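Local atomic coordinates of porphyranase B (Zobellia galactanivorans, PDB entry 3JUU), a protein that hydrolyses the sulfated polysaccharide porphyran at its (1->4) linkages between beta-D-galactopyranose and alpha-L-galactopyranose-6-sulfate. Residues I76-L81 with T119-T124; L135-R140 with E178-E183; A157-Y162 with Y245-V250; E199-Y204 with T266-R271. One frame throughout, in Å; residues are numbered along the deposited sequence.

Overall arrangement
From the N terminus, contact 1 closes first: a 37-residue span rich in strand separates 76-81 from 119-124, and the chain returns from strand 73-87 to the start of strand 122-128. Contact 2 follows, opening at 135-140 and closing at 178-183 through a disulfide between two loops. Before it closes, contact 3 has opened at 157-162; before that one closes at 245-250, contact 4 has begun at 199-204, to end at 266-271. Contact 2 thus crosses contact 3, contact 3 crosses contact 4, and none nests. Contact 1 touches contacts 3 and 4, joining loops near the probable active site to the sandwich, whereas contact 2 lies apart, its centre about 34 Å from that of contact 1.

Contact 1 of 4, residues I76-L81 with T119-T124; sequences ITTTML and TFMSST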
# COMPACT_ATOMS: atom_id res chain seq x y z
N ILE A 76 4.44 -8.31 8.04
CA ILE A 76 5.63 -7.49 7.75
C ILE A 76 6.00 -6.85 9.09
O ILE A 76 5.25 -6.06 9.66
CB ILE A 76 5.37 -6.39 6.66
CG1 ILE A 76 4.73 -7.04 5.40
CG2 ILE A 76 6.73 -5.66 6.35
CD1 ILE A 76 4.57 -5.96 4.24
N THR A 77 7.17 -7.24 9.60
CA THR A 77 7.49 -6.90 10.99
C THR A 77 8.60 -5.84 11.01
O THR A 77 9.63 -6.01 10.35
CB THR A 77 7.98 -8.20 11.70
OG1 THR A 77 6.89 -9.15 11.79
CG2 THR A 77 8.43 -7.85 13.15
N THR A 78 8.44 -4.81 11.82
CA THR A 78 9.49 -3.81 11.99
C THR A 78 10.52 -4.25 13.02
O THR A 78 10.16 -4.85 14.06
CB THR A 78 8.95 -2.50 12.49
OG1 THR A 78 8.30 -2.68 13.75
CG2 THR A 78 7.95 -1.80 11.48
N THR A 79 11.78 -3.90 12.75
CA THR A 79 12.90 -4.30 13.67
C THR A 79 13.90 -3.18 13.84
O THR A 79 13.91 -2.17 13.08
CB THR A 79 13.65 -5.56 13.16
OG1 THR A 79 14.21 -5.32 11.87
CG2 THR A 79 12.73 -6.79 13.05
N MET A 80 14.70 -3.31 14.90
CA MET A 80 15.90 -2.49 15.01
C MET A 80 16.99 -3.33 14.30
O MET A 80 17.11 -4.53 14.51
CB MET A 80 16.25 -2.25 16.49
CG MET A 80 17.47 -1.30 16.60
SD MET A 80 17.05 0.41 16.20
CE MET A 80 16.03 0.89 17.61
N LEU A 81 17.76 -2.74 13.39
CA LEU A 81 18.85 -3.53 12.80
C LEU A 81 19.91 -3.71 13.96
O LEU A 81 20.11 -2.84 14.78
CB LEU A 81 19.51 -2.75 11.67
CG LEU A 81 18.56 -2.32 10.49
CD1 LEU A 81 19.40 -1.51 9.45
CD2 LEU A 81 17.86 -3.55 9.87
N THR A 119 3.75 1.14 15.50
CA THR A 119 5.06 1.82 15.58
C THR A 119 5.08 3.10 14.72
O THR A 119 4.10 3.43 14.02
CB THR A 119 6.26 0.96 15.08
OG1 THR A 119 6.34 0.99 13.64
CG2 THR A 119 6.13 -0.52 15.53
N PHE A 120 6.16 3.83 14.82
CA PHE A 120 6.28 5.05 13.99
C PHE A 120 6.45 4.78 12.49
O PHE A 120 6.42 5.77 11.69
CB PHE A 120 7.50 5.88 14.52
CG PHE A 120 8.86 5.34 14.10
CD1 PHE A 120 9.61 6.00 13.10
CD2 PHE A 120 9.43 4.23 14.74
CE1 PHE A 120 10.85 5.53 12.67
CE2 PHE A 120 10.70 3.77 14.38
CZ PHE A 120 11.43 4.39 13.31
N MET A 121 6.67 3.51 12.10
CA MET A 121 6.84 3.10 10.69
C MET A 121 5.47 2.81 10.06
O MET A 121 4.50 2.70 10.74
CB MET A 121 7.78 1.86 10.59
CG MET A 121 9.17 2.31 11.04
SD MET A 121 10.42 0.98 11.04
CE MET A 121 10.53 0.45 9.27
N SER A 122 5.42 2.87 8.74
CA SER A 122 4.16 2.84 8.02
C SER A 122 3.52 1.46 7.93
O SER A 122 4.17 0.38 8.21
CB SER A 122 4.44 3.39 6.60
OG SER A 122 5.07 2.37 5.80
N SER A 123 2.24 1.46 7.55
CA SER A 123 1.56 0.25 7.08
C SER A 123 0.74 0.64 5.84
O SER A 123 -0.06 1.56 5.97
CB SER A 123 0.57 -0.22 8.14
OG SER A 123 1.26 -0.63 9.31
N THR A 124 1.04 0.07 4.66
CA THR A 124 0.54 0.66 3.43
C THR A 124 0.04 -0.39 2.47
O THR A 124 0.44 -1.61 2.53
CB THR A 124 1.64 1.49 2.72
OG1 THR A 124 2.68 0.62 2.22
CG2 THR A 124 2.29 2.57 3.68
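Thr-78 points between Thr-119 and Met-121, and its short side chain carries the whole contact. Its CB lies 4.0 Å from Met-121 SD, already touching the far segment. From there the two branches part. OG1, set between the backbone N and the carbonyl carbon (chi1 59°), heads for Thr-119 and lies 3.5 Å from its CG2, a packing contact and not a hydrogen bond. The methyl CG2 turns to the methionine instead, 3.7 Å from Met-121 SD and 3.8 Å from Met-121 CB, so that it rests alongside the thioether chain, which bends at chi3 (62°) to bring CE near the same methyl.

The turn that carries Thr-119 and Met-121 is fixed by a side-chain to backbone bond. Thr-119 OG1 accepts a hydrogen bond from Met-121 N at 3.0 Å, closing an ST turn, and is also hydrogen-bonded to Asn-117 OD1. Met-121 CG in turn lies 3.8 Å above the plane of the Phe-120 ring, over its centre, and that ring meets His-94 edge-to-face.

The Met-121 side chain is about 6 Å from that of Glu-243, which probably binds substrate in this family 16 hydrolase. Here, then, a threonine in the break of strand 73-87 packs on the methionine and the ST turn that lead into strand 122-128, inside the jelly-roll sandwich.

Contact 2 of 4, residues L135-R140 with E178-E183; sequences LGCDKR and EGCEYE
Cys-137 and Cys-180 bring two irregular backbones to a CA to CA distance of 5.8 Å, the nearest approach of the segments, which widens to 8.6 Å between the CA atoms of Arg-140 and Tyr-182. The 135-140 side coils through a short 3-10 turn at 137-139, whereas the 178-183 side kinks in an inverse gamma turn centred on Glu-181, with Cys-180 and Tyr-182 both directed at the partner.

The covalent link is the disulfide, SG of Cys-137 to SG of Cys-180 at 2.1 Å, with a torsion of -89° about the S-S bond, close to the relaxed value. Beside it, the Arg-140 guanidinium lies flat on the Tyr-182 ring, although the two side chains cross at about a right angle. The guanidinium and ring planes are 12° apart and their centres 3.8 Å apart, a stacked cation-pi pair in which NE sits over the middle of the ring and CZ near CE1. The arginine also brings CD over the ring face, 3.9 Å from the ring centroid, a CH-pi contact; its chain, extended from CG to NE, carries CD, NE and the guanidinium over the tyrosine. Cys-137 CB meets Tyr-182 CE2 at 3.9 Å. The guanidinium is held from rotating by two further partners, a salt bridge from NH2 to Asp-233 and a hydrogen bond from NH1 to Asp-231 O.

A disulfide and a stacked cation-pi pair together join the two loops. They tie the connection between strands 122-128 and 141-150 to that between strands 166-174 and 185-192, at one end of the antiparallel pair formed by strands 141-150 and 166-174.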
# COMPACT_ATOMS: atom_id res chain seq x y z
N LEU A 135 7.14 2.83 -22.37
CA LEU A 135 7.62 3.56 -23.55
C LEU A 135 7.07 4.99 -23.64
O LEU A 135 5.94 5.23 -23.19
CB LEU A 135 7.10 2.83 -24.79
CG LEU A 135 7.72 1.47 -25.17
CD1 LEU A 135 8.48 0.62 -24.15
CD2 LEU A 135 6.97 0.75 -26.21
N GLY A 136 7.82 5.91 -24.24
CA GLY A 136 7.30 7.29 -24.54
C GLY A 136 6.78 7.94 -23.24
O GLY A 136 7.38 7.84 -22.17
N CYS A 137 5.63 8.58 -23.36
CA CYS A 137 5.05 9.29 -22.19
C CYS A 137 4.65 8.38 -20.99
O CYS A 137 4.51 8.89 -19.86
CB CYS A 137 3.85 10.11 -22.65
SG CYS A 137 4.39 11.53 -23.71
N ASP A 138 4.50 7.09 -21.22
CA ASP A 138 4.21 6.14 -20.12
C ASP A 138 5.33 5.97 -19.12
O ASP A 138 5.14 5.31 -18.11
CB ASP A 138 3.80 4.77 -20.65
CG ASP A 138 2.45 4.78 -21.42
OD1 ASP A 138 1.67 5.78 -21.35
OD2 ASP A 138 2.22 3.76 -22.03
N LYS A 139 6.48 6.61 -19.35
CA LYS A 139 7.57 6.63 -18.36
C LYS A 139 7.22 7.53 -17.17
O LYS A 139 7.92 7.51 -16.16
CB LYS A 139 8.89 7.15 -19.04
CG LYS A 139 9.50 6.13 -20.07
CD LYS A 139 10.88 6.69 -20.61
CE LYS A 139 11.14 6.24 -22.02
NZ LYS A 139 11.31 4.71 -22.03
N ARG A 140 6.21 8.39 -17.30
CA ARG A 140 5.73 9.23 -16.18
C ARG A 140 5.22 8.26 -15.10
O ARG A 140 4.93 7.11 -15.38
CB ARG A 140 4.55 10.13 -16.62
CG ARG A 140 3.34 9.31 -17.08
CD ARG A 140 2.36 10.24 -17.85
NE ARG A 140 1.26 9.48 -18.45
CZ ARG A 140 0.08 9.18 -17.88
NH1 ARG A 140 -0.23 9.56 -16.66
NH2 ARG A 140 -0.80 8.45 -18.55
N GLU A 178 9.57 15.68 -20.37
CA GLU A 178 9.35 16.98 -21.02
C GLU A 178 8.69 16.77 -22.39
O GLU A 178 8.96 15.77 -23.07
CB GLU A 178 10.64 17.83 -21.00
CG GLU A 178 11.56 17.65 -22.17
CD GLU A 178 11.49 18.83 -23.11
OE1 GLU A 178 12.48 19.59 -23.15
OE2 GLU A 178 10.43 19.01 -23.79
N GLY A 179 7.71 17.62 -22.73
CA GLY A 179 6.90 17.41 -23.92
C GLY A 179 5.65 16.55 -23.80
O GLY A 179 4.85 16.48 -24.73
N CYS A 180 5.47 15.84 -22.68
CA CYS A 180 4.31 14.99 -22.51
C CYS A 180 3.20 15.81 -21.86
O CYS A 180 3.49 16.48 -20.89
CB CYS A 180 4.71 13.79 -21.62
SG CYS A 180 5.75 12.60 -22.53
N GLU A 181 1.98 15.77 -22.40
CA GLU A 181 0.86 16.65 -21.99
C GLU A 181 0.15 16.07 -20.77
O GLU A 181 -1.00 15.64 -20.88
CB GLU A 181 -0.25 16.70 -23.06
CG GLU A 181 0.24 16.73 -24.45
CD GLU A 181 0.55 18.11 -24.80
OE1 GLU A 181 1.01 18.83 -23.88
OE2 GLU A 181 0.29 18.47 -25.98
N TYR A 182 0.85 15.98 -19.65
CA TYR A 182 0.20 15.48 -18.42
C TYR A 182 0.56 16.46 -17.33
O TYR A 182 1.64 17.04 -17.34
CB TYR A 182 0.74 14.09 -18.09
CG TYR A 182 0.30 13.08 -19.10
CD1 TYR A 182 -0.99 12.58 -19.05
CD2 TYR A 182 1.14 12.71 -20.17
CE1 TYR A 182 -1.42 11.67 -20.02
CE2 TYR A 182 0.72 11.80 -21.13
CZ TYR A 182 -0.56 11.30 -21.04
OH TYR A 182 -1.02 10.44 -21.98
N GLU A 183 -0.35 16.67 -16.39
CA GLU A 183 -0.05 17.51 -15.22
C GLU A 183 0.55 16.70 -14.07
O GLU A 183 0.19 15.53 -13.87
CB GLU A 183 -1.35 18.09 -14.67
CG GLU A 183 -2.25 18.69 -15.72
CD GLU A 183 -1.90 20.14 -16.07
OE1 GLU A 183 -2.73 20.78 -16.77
OE2 GLU A 183 -0.83 20.66 -15.65

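Contact 3 of 4, residues A157-Y162 with Y245-V250; sequences ADWMKY and YDWNPV
Trp-159 and Trp-247 form a T-shaped (edge-to-face) tryptophan pair, reinforced by Met-160, between two loops beside the probable active site. One loop follows strand 141-150, the other follows strand 237-242.

The edge belongs to Trp-159. Its CH2 stands over the face of Trp-247, 3.6 Å from CD2, with the six-membered rings 4.9 Å apart at their centroids and their planes at 62°. Met-160 comes in beside the same indole: SD lies 3.5 Å from Trp-247 CE3, well off the ring normal, which makes it an oblique Met-aromatic contact, while CE reaches 3.5 Å from Trp-247 O. The methionine chain bends at its last torsion, bringing both SD and CE to Trp-247, and its CG also lies 3.5 Å above the Trp-159 ring, over its centre, so the two side chains brace one another before they meet the far loop.

Trp-247 itself is held within a type I turn from Tyr-245 to Asn-248. Its CG stands between the backbone N and the carbonyl carbon (chi1 44°), which presents one indole face to Trp-159. Tyr-245 CB lies against the face opposite Trp-159 CH2, and Phe-163 adds a further edge-to-face contact. An alanine in place of Trp-247 would probably leave the Trp-159 edge and the Met-160 sulfur without their aromatic partner and open a gap between the loops.

The Trp-247 side chain is about 6 Å from that of Glu-148, the probable proton donor, whose OE1 is hydrogen-bonded to Tyr-245 OH, consistent with a rim element of the family 16 catalytic cleft.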
# COMPACT_ATOMS: atom_id res chain seq x y z
N ALA A 157 3.12 18.13 14.06
CA ALA A 157 2.47 18.89 12.96
C ALA A 157 0.95 18.64 12.94
O ALA A 157 0.48 17.47 13.00
CB ALA A 157 3.10 18.51 11.61
N ASP A 158 0.17 19.72 12.82
CA ASP A 158 -1.28 19.62 12.81
C ASP A 158 -1.84 18.75 11.66
O ASP A 158 -2.75 17.97 11.89
CB ASP A 158 -1.89 21.03 12.80
CG ASP A 158 -3.31 21.06 13.36
OD1 ASP A 158 -4.24 21.34 12.57
OD2 ASP A 158 -3.49 20.75 14.58
N TRP A 159 -1.30 18.89 10.45
CA TRP A 159 -1.79 18.09 9.31
C TRP A 159 -1.91 16.54 9.58
O TRP A 159 -2.77 15.83 9.01
CB TRP A 159 -0.98 18.40 8.03
CG TRP A 159 0.41 17.76 7.89
CD1 TRP A 159 1.65 18.34 8.21
CD2 TRP A 159 0.73 16.42 7.39
NE1 TRP A 159 2.69 17.44 7.93
CE2 TRP A 159 2.16 16.27 7.42
CE3 TRP A 159 -0.05 15.34 6.89
CZ2 TRP A 159 2.82 15.06 6.98
CZ3 TRP A 159 0.61 14.13 6.46
CH2 TRP A 159 2.02 14.02 6.51
N MET A 160 -1.05 16.01 10.45
CA MET A 160 -0.96 14.56 10.66
C MET A 160 -1.43 14.03 12.01
O MET A 160 -1.30 12.84 12.27
CB MET A 160 0.48 14.06 10.38
CG MET A 160 1.51 15.12 10.73
SD MET A 160 3.15 14.39 10.85
CE MET A 160 4.13 15.47 9.81
N LYS A 161 -1.97 14.89 12.88
CA LYS A 161 -2.29 14.44 14.24
C LYS A 161 -3.27 13.24 14.30
O LYS A 161 -3.30 12.51 15.28
CB LYS A 161 -2.80 15.61 15.09
CG LYS A 161 -3.99 16.29 14.46
CD LYS A 161 -4.40 17.55 15.22
CE LYS A 161 -5.59 18.18 14.48
NZ LYS A 161 -6.19 19.32 15.27
N TYR A 162 -4.07 13.03 13.24
CA TYR A 162 -5.01 11.87 13.22
C TYR A 162 -4.63 10.81 12.24
O TYR A 162 -5.49 9.96 11.91
CB TYR A 162 -6.44 12.31 12.85
CG TYR A 162 -6.93 13.32 13.83
CD1 TYR A 162 -7.11 12.97 15.18
CD2 TYR A 162 -7.23 14.64 13.40
CE1 TYR A 162 -7.60 13.91 16.10
CE2 TYR A 162 -7.73 15.57 14.30
CZ TYR A 162 -7.88 15.20 15.65
OH TYR A 162 -8.34 16.11 16.56
N TYR A 245 8.88 7.18 7.15
CA TYR A 245 8.60 8.45 6.48
C TYR A 245 9.45 9.57 7.12
O TYR A 245 9.60 9.60 8.32
CB TYR A 245 7.15 8.82 6.81
CG TYR A 245 6.12 7.99 6.14
CD1 TYR A 245 6.05 7.89 4.76
CD2 TYR A 245 5.10 7.37 6.92
CE1 TYR A 245 4.97 7.19 4.12
CE2 TYR A 245 4.06 6.72 6.29
CZ TYR A 245 4.02 6.59 4.91
OH TYR A 245 2.94 5.92 4.36
N ASP A 246 9.98 10.48 6.31
CA ASP A 246 10.79 11.59 6.87
C ASP A 246 10.02 12.42 7.85
O ASP A 246 10.61 13.03 8.78
CB ASP A 246 11.23 12.49 5.71
CG ASP A 246 12.38 11.86 4.89
OD1 ASP A 246 12.91 10.76 5.21
OD2 ASP A 246 12.72 12.47 3.89
N TRP A 247 8.68 12.49 7.68
CA TRP A 247 7.91 13.40 8.51
C TRP A 247 7.45 12.75 9.80
O TRP A 247 6.79 13.42 10.61
CB TRP A 247 6.68 13.94 7.71
CG TRP A 247 5.99 12.87 6.95
CD1 TRP A 247 6.20 12.51 5.66
CD2 TRP A 247 4.93 12.02 7.43
NE1 TRP A 247 5.36 11.50 5.31
CE2 TRP A 247 4.55 11.20 6.36
CE3 TRP A 247 4.30 11.89 8.65
CZ2 TRP A 247 3.55 10.22 6.46
CZ3 TRP A 247 3.28 10.90 8.77
CH2 TRP A 247 2.93 10.10 7.68
N ASN A 248 7.78 11.45 9.98
CA ASN A 248 7.46 10.76 11.22
C ASN A 248 8.77 10.12 11.76
O ASN A 248 9.03 8.91 11.54
CB ASN A 248 6.35 9.70 10.99
CG ASN A 248 5.54 9.43 12.26
OD1 ASN A 248 5.38 8.27 12.65
ND2 ASN A 248 5.08 10.52 12.95
N PRO A 249 9.58 10.92 12.46
CA PRO A 249 10.91 10.48 12.81
C PRO A 249 11.00 9.44 13.94
O PRO A 249 9.99 9.06 14.55
CB PRO A 249 11.61 11.81 13.27
CG PRO A 249 10.47 12.73 13.66
CD PRO A 249 9.33 12.34 12.81
N VAL A 250 12.23 9.03 14.22
CA VAL A 250 12.43 7.91 15.15
C VAL A 250 12.19 8.46 16.58
O VAL A 250 12.67 9.55 16.92
CB VAL A 250 13.93 7.49 15.07
CG1 VAL A 250 14.18 6.29 16.10
CG2 VAL A 250 14.31 7.01 13.64

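Contact 4 of 4, residues E199-Y204 with T266-R271; sequences EDFHVY and TYNWVR. With SO4 (sulfate ion), chain D.
Phe-201 and Val-203 meet Asn-268 and Trp-269 in the jelly-roll sandwich, where the loop entering strand 202-210 and that strand's start face the corner that strand 264-276 turns at Asn-268. Both strands pair antiparallel with strand 108-115.

Asn-268 places its amide on the Phe-201 ring, with ND2 3.4 Å above the plane and over the centre; the two planes are 32° apart, so the amide is tilted and not flat on the ring. ND2 is also hydrogen-bonded to Glu-113 OE1 of strand 108-115. At the ring edge, in its plane, Thr-266 CG2 lies 3.7 Å from Phe-201 CZ. Further along, Val-203 CG1 packs 3.8 Å from Trp-269 CH2, its CG2 near CZ2, so both methyls grip the outer corner of the indole. Trp-269 CG sits between the backbone N and the carbonyl carbon (chi1 43°), which turns the indole toward Val-203.

The other end of that indole is polar. Trp-269 NE1 donates to O4 of a sulfate ion at 3.1 Å, while Arg-271 holds the same ion with NH1 to O3 (2.7 Å) and NH2 to O2 (2.8 Å). The sulfate is probably from the crystallisation liquor; His-13 is a further partner. Arg-271 NH1 lies over the centre of the Trp-269 face, and its NE makes a salt bridge with Glu-36. A leucine replacing Trp-269 would probably cost the Val-203 methyls the indole they pack on, the sulfate a donor and the Arg-271 guanidinium its stacking surface.

Away from the annotated substrate sites, the lead-in to strand 202-210 thus packs on the corner of strand 264-276, beside strand 108-115, in the family 16 jelly roll.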
# COMPACT_ATOMS: atom_id res chain seq x y z
N GLU A 199 -5.58 -1.14 15.81
CA GLU A 199 -6.49 -1.82 16.81
C GLU A 199 -7.33 -2.91 16.18
O GLU A 199 -7.68 -3.91 16.85
CB GLU A 199 -7.44 -0.83 17.49
CG GLU A 199 -6.79 -0.01 18.52
CD GLU A 199 -7.62 1.16 19.09
OE1 GLU A 199 -8.64 1.70 18.46
OE2 GLU A 199 -7.15 1.61 20.18
N ASP A 200 -7.66 -2.75 14.90
CA ASP A 200 -8.57 -3.71 14.26
C ASP A 200 -8.11 -3.94 12.87
O ASP A 200 -7.44 -3.04 12.27
CB ASP A 200 -9.98 -3.08 14.18
CG ASP A 200 -10.49 -2.55 15.53
OD1 ASP A 200 -10.86 -3.42 16.33
OD2 ASP A 200 -10.52 -1.28 15.77
N PHE A 201 -8.51 -5.08 12.29
CA PHE A 201 -8.42 -5.22 10.84
C PHE A 201 -9.45 -4.29 10.15
O PHE A 201 -10.55 -4.08 10.66
CB PHE A 201 -8.65 -6.66 10.38
CG PHE A 201 -7.49 -7.55 10.66
CD1 PHE A 201 -6.44 -7.62 9.75
CD2 PHE A 201 -7.40 -8.25 11.86
CE1 PHE A 201 -5.30 -8.42 9.98
CE2 PHE A 201 -6.28 -9.06 12.12
CZ PHE A 201 -5.22 -9.13 11.18
N HIS A 202 -9.08 -3.78 8.97
CA HIS A 202 -10.05 -3.10 8.10
C HIS A 202 -9.84 -3.61 6.70
O HIS A 202 -8.74 -4.06 6.33
CB HIS A 202 -9.85 -1.54 8.20
CG HIS A 202 -10.26 -0.96 9.52
ND1 HIS A 202 -11.56 -0.59 9.81
CD2 HIS A 202 -9.53 -0.70 10.64
CE1 HIS A 202 -11.61 -0.09 11.04
NE2 HIS A 202 -10.39 -0.15 11.56
N VAL A 203 -10.89 -3.50 5.89
CA VAL A 203 -10.76 -3.83 4.51
C VAL A 203 -10.56 -2.55 3.71
O VAL A 203 -11.44 -1.72 3.67
CB VAL A 203 -11.95 -4.62 3.98
CG1 VAL A 203 -11.74 -4.86 2.47
CG2 VAL A 203 -12.04 -6.03 4.70
N TYR A 204 -9.40 -2.39 3.07
CA TYR A 204 -9.14 -1.16 2.30
C TYR A 204 -9.24 -1.55 0.83
O TYR A 204 -8.54 -2.46 0.37
CB TYR A 204 -7.68 -0.70 2.60
CG TYR A 204 -7.46 -0.36 4.06
CD1 TYR A 204 -8.00 0.85 4.59
CD2 TYR A 204 -6.75 -1.22 4.94
CE1 TYR A 204 -7.86 1.19 5.94
CE2 TYR A 204 -6.61 -0.89 6.31
CZ TYR A 204 -7.16 0.31 6.80
OH TYR A 204 -6.94 0.71 8.12
N THR A 266 -0.17 -6.75 9.57
CA THR A 266 -0.66 -8.07 9.14
C THR A 266 -1.71 -7.89 8.03
O THR A 266 -2.64 -7.10 8.22
CB THR A 266 -1.32 -8.76 10.34
OG1 THR A 266 -0.37 -8.86 11.45
CG2 THR A 266 -1.87 -10.17 9.93
N TYR A 267 -1.54 -8.59 6.91
CA TYR A 267 -2.52 -8.59 5.81
C TYR A 267 -3.11 -9.98 5.80
O TYR A 267 -2.36 -10.93 5.54
CB TYR A 267 -1.85 -8.31 4.48
CG TYR A 267 -1.04 -7.01 4.46
CD1 TYR A 267 -1.56 -5.85 3.83
CD2 TYR A 267 0.24 -6.93 5.04
CE1 TYR A 267 -0.78 -4.65 3.78
CE2 TYR A 267 0.99 -5.74 5.02
CZ TYR A 267 0.48 -4.62 4.41
OH TYR A 267 1.19 -3.45 4.36
N ASN A 268 -4.40 -10.12 6.12
CA ASN A 268 -5.06 -11.45 6.00
C ASN A 268 -5.18 -11.93 4.55
O ASN A 268 -5.11 -13.13 4.28
CB ASN A 268 -6.40 -11.51 6.74
CG ASN A 268 -6.26 -11.43 8.22
OD1 ASN A 268 -5.20 -11.78 8.78
ND2 ASN A 268 -7.32 -11.00 8.90
N TRP A 269 -5.29 -11.00 3.60
CA TRP A 269 -5.38 -11.40 2.24
C TRP A 269 -5.25 -10.16 1.37
O TRP A 269 -5.45 -9.03 1.91
CB TRP A 269 -6.72 -12.12 1.98
CG TRP A 269 -7.96 -11.53 2.59
CD1 TRP A 269 -8.65 -12.02 3.69
CD2 TRP A 269 -8.78 -10.43 2.07
NE1 TRP A 269 -9.80 -11.28 3.89
CE2 TRP A 269 -9.88 -10.28 2.94
CE3 TRP A 269 -8.63 -9.51 1.00
CZ2 TRP A 269 -10.87 -9.25 2.78
CZ3 TRP A 269 -9.62 -8.49 0.83
CH2 TRP A 269 -10.72 -8.39 1.70
N VAL A 270 -4.92 -10.39 0.11
CA VAL A 270 -4.99 -9.35 -0.95
C VAL A 270 -5.74 -9.96 -2.10
O VAL A 270 -5.41 -11.08 -2.54
CB VAL A 270 -3.60 -8.94 -1.45
CG1 VAL A 270 -3.71 -8.00 -2.69
CG2 VAL A 270 -2.87 -8.18 -0.37
N ARG A 271 -6.77 -9.27 -2.59
CA ARG A 271 -7.59 -9.85 -3.69
C ARG A 271 -7.75 -8.78 -4.70
O ARG A 271 -8.17 -7.65 -4.37
CB ARG A 271 -8.99 -10.27 -3.09
CG ARG A 271 -8.82 -11.36 -2.01
CD ARG A 271 -10.15 -11.72 -1.35
NE ARG A 271 -9.99 -12.77 -0.33
CZ ARG A 271 -10.88 -12.98 0.63
NH1 ARG A 271 -11.93 -12.15 0.75
NH2 ARG A 271 -10.66 -13.92 1.57
S SO4 D . -12.89 -13.38 4.28
O1 SO4 D . -14.14 -13.93 4.81
O2 SO4 D . -11.97 -14.47 3.94
O3 SO4 D . -13.23 -12.60 3.09
O4 SO4 D . -12.30 -12.51 5.32